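PDB 2WNH: 3-phytase from Klebsiella pneumoniae, which probably removes phosphate from phytate (inositol hexakisphosphate) as a histidine acid phosphatase, starting at the 3-position. Local coordinates for residues Gln73-Gln77 with Leu78-Gln82. The protein carries 3 engineered substitutions. Residues are numbered along the deposited sequence; the frame is centred on the assembly and turned at random.
Sequences QHYRQ and LGLLQ. With NA (sodium ion), chain G; NA (sodium ion), chain C.
L81 and L80 both turn their amides back onto the carbonyl of Y75. L81 N lies 3.2 Å from Y75 O in a nearly straight bond (167°), while L80 N makes a weak, bent one. G79, at a phi of 81°, turns the chain and gives its N to R76 O (3.0 Å); with L80 N on Y75 O this completes a Schellman motif. One residue earlier, L78 N still makes the helical bond to H74 O. R76 O and R76 O of the second subunit bind sodium, modelled at two positions too close to be filled together. A water accepts from R76 NH1 and donates to Q82 O (2.6 Å). L81 O is buried without a partner. L80 O accepts from R283, Q77 NE2 gives to D8 O, and Q82 NE2 to S7 O of the second subunit.

H74 has CG anti to its N (chi1 170°), bringing one ring face under L78 CG, off-centre toward the rim; L78 CD1 comes 3.3 Å from H74 NE2 and meets the Y75 ring at its edge. Y75 CB packs on L81 CD1 at 3.6 Å.

The motif closes helix 58-77: Y75 and L80 pack against L16 and V19 of strand 14-24, Y75 OH bonds E324 of strand 320-328, and R76 NH2 hydrogen-bonds O of A112, last residue of helix 99-112.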
loop_
_atom_site.group_PDB
_atom_site.type_symbol
_atom_site.label_atom_id
_atom_site.label_comp_id
_atom_site.label_asym_id
_atom_site.label_seq_id
_atom_site.Cartn_x
_atom_site.Cartn_y
_atom_site.Cartn_z
ATOM N N GLN B 73 -9.644 -11.690 -3.537
ATOM C CA GLN B 73 -8.508 -11.650 -4.472
ATOM C C GLN B 73 -8.733 -12.654 -5.610
ATOM O O GLN B 73 -8.482 -12.345 -6.780
ATOM C CB GLN B 73 -7.177 -11.905 -3.741
ATOM C CG GLN B 73 -6.793 -10.761 -2.783
ATOM C CD GLN B 73 -5.565 -11.039 -1.927
ATOM O OE1 GLN B 73 -4.943 -12.108 -2.025
ATOM N NE2 GLN B 73 -5.189 -10.049 -1.083
ATOM N N HIS B 74 -9.211 -13.846 -5.256
ATOM C CA HIS B 74 -9.457 -14.918 -6.226
ATOM C C HIS B 74 -10.493 -14.489 -7.261
ATOM O O HIS B 74 -10.288 -14.650 -8.455
ATOM C CB HIS B 74 -9.883 -16.199 -5.481
ATOM C CG HIS B 74 -10.395 -17.289 -6.367
ATOM N ND1 HIS B 74 -9.578 -18.023 -7.203
ATOM C CD2 HIS B 74 -11.642 -17.808 -6.507
ATOM C CE1 HIS B 74 -10.299 -18.932 -7.837
ATOM N NE2 HIS B 74 -11.557 -18.819 -7.438
ATOM N N TYR B 75 -11.609 -13.924 -6.806
ATOM C CA TYR B 75 -12.657 -13.488 -7.714
ATOM C C TYR B 75 -12.327 -12.232 -8.541
ATOM O O TYR B 75 -12.886 -12.053 -9.629
ATOM C CB TYR B 75 -14.010 -13.400 -6.994
ATOM C CG TYR B 75 -14.593 -14.753 -6.603
ATOM C CD1 TYR B 75 -14.520 -15.874 -7.477
ATOM C CD2 TYR B 75 -15.249 -14.922 -5.371
ATOM C CE1 TYR B 75 -15.087 -17.136 -7.107
ATOM C CE2 TYR B 75 -15.800 -16.170 -5.002
ATOM C CZ TYR B 75 -15.700 -17.273 -5.877
ATOM O OH TYR B 75 -16.274 -18.486 -5.528
ATOM N N ARG B 76 -11.408 -11.390 -8.065
ATOM C CA ARG B 76 -10.897 -10.294 -8.922
ATOM C C ARG B 76 -9.967 -10.881 -9.990
ATOM O O ARG B 76 -10.001 -10.444 -11.161
ATOM C CB ARG B 76 -10.191 -9.218 -8.083
ATOM C CG ARG B 76 -11.157 -8.323 -7.336
ATOM C CD ARG B 76 -10.445 -7.178 -6.599
ATOM N NE ARG B 76 -9.895 -7.630 -5.337
ATOM C CZ ARG B 76 -10.593 -7.731 -4.196
ATOM N NH1 ARG B 76 -11.882 -7.390 -4.130
ATOM N NH2 ARG B 76 -9.969 -8.179 -3.118
ATOM N N GLN B 77 -9.123 -11.835 -9.594
ATOM C CA GLN B 77 -8.175 -12.508 -10.508
ATOM C C GLN B 77 -8.938 -13.143 -11.675
ATOM O O GLN B 77 -8.540 -13.014 -12.833
ATOM C CB GLN B 77 -7.301 -13.535 -9.742
ATOM C CG GLN B 77 -6.657 -14.678 -10.569
ATOM C CD GLN B 77 -5.467 -14.249 -11.416
ATOM O OE1 GLN B 77 -4.915 -13.169 -11.218
ATOM N NE2 GLN B 77 -5.061 -15.106 -12.363
ATOM N N LEU B 78 -10.053 -13.804 -11.370
ATOM C CA LEU B 78 -10.875 -14.471 -12.395
ATOM C C LEU B 78 -11.740 -13.506 -13.201
ATOM O O LEU B 78 -12.452 -13.926 -14.131
ATOM C CB LEU B 78 -11.789 -15.508 -11.732
ATOM C CG LEU B 78 -11.102 -16.759 -11.195
ATOM C CD1 LEU B 78 -12.161 -17.652 -10.512
ATOM C CD2 LEU B 78 -10.407 -17.529 -12.305
ATOM N N GLY B 79 -11.718 -12.226 -12.848
ATOM C CA GLY B 79 -12.461 -11.223 -13.591
ATOM C C GLY B 79 -13.942 -11.104 -13.290
ATOM O O GLY B 79 -14.647 -10.393 -13.983
ATOM N N LEU B 80 -14.428 -11.808 -12.266
ATOM C CA LEU B 80 -15.815 -11.682 -11.849
ATOM C C LEU B 80 -16.087 -10.308 -11.204
ATOM O O LEU B 80 -17.115 -9.656 -11.466
ATOM C CB LEU B 80 -16.152 -12.785 -10.837
ATOM C CG LEU B 80 -17.597 -12.757 -10.324
ATOM C CD1 LEU B 80 -18.611 -13.248 -11.392
ATOM C CD2 LEU B 80 -17.702 -13.591 -9.069
ATOM N N LEU B 81 -15.154 -9.895 -10.352
ATOM C CA LEU B 81 -15.258 -8.629 -9.626
ATOM C C LEU B 81 -14.313 -7.602 -10.191
ATOM O O LEU B 81 -13.250 -7.942 -10.730
ATOM C CB LEU B 81 -14.888 -8.815 -8.146
ATOM C CG LEU B 81 -15.792 -9.822 -7.415
ATOM C CD1 LEU B 81 -15.238 -10.143 -6.011
ATOM C CD2 LEU B 81 -17.245 -9.372 -7.395
ATOM N N GLN B 82 -14.698 -6.340 -9.995
ATOM C CA GLN B 82 -13.876 -5.186 -10.366
ATOM C C GLN B 82 -12.708 -4.983 -9.413
ATOM O O GLN B 82 -12.745 -5.381 -8.248
ATOM C CB GLN B 82 -14.731 -3.900 -10.435
ATOM C CG GLN B 82 -15.386 -3.448 -9.117
ATOM C CD GLN B 82 -16.794 -3.969 -8.936
ATOM O OE1 GLN B 82 -17.011 -5.170 -8.775
ATOM N NE2 GLN B 82 -17.772 -3.063 -8.976
HETATM NA NA NA G . -9.277 -8.417 -12.510
HETATM NA NA NA C . -8.840 -8.873 -12.511
HETATM O O HOH W 1 -13.790 -5.663 -5.858
#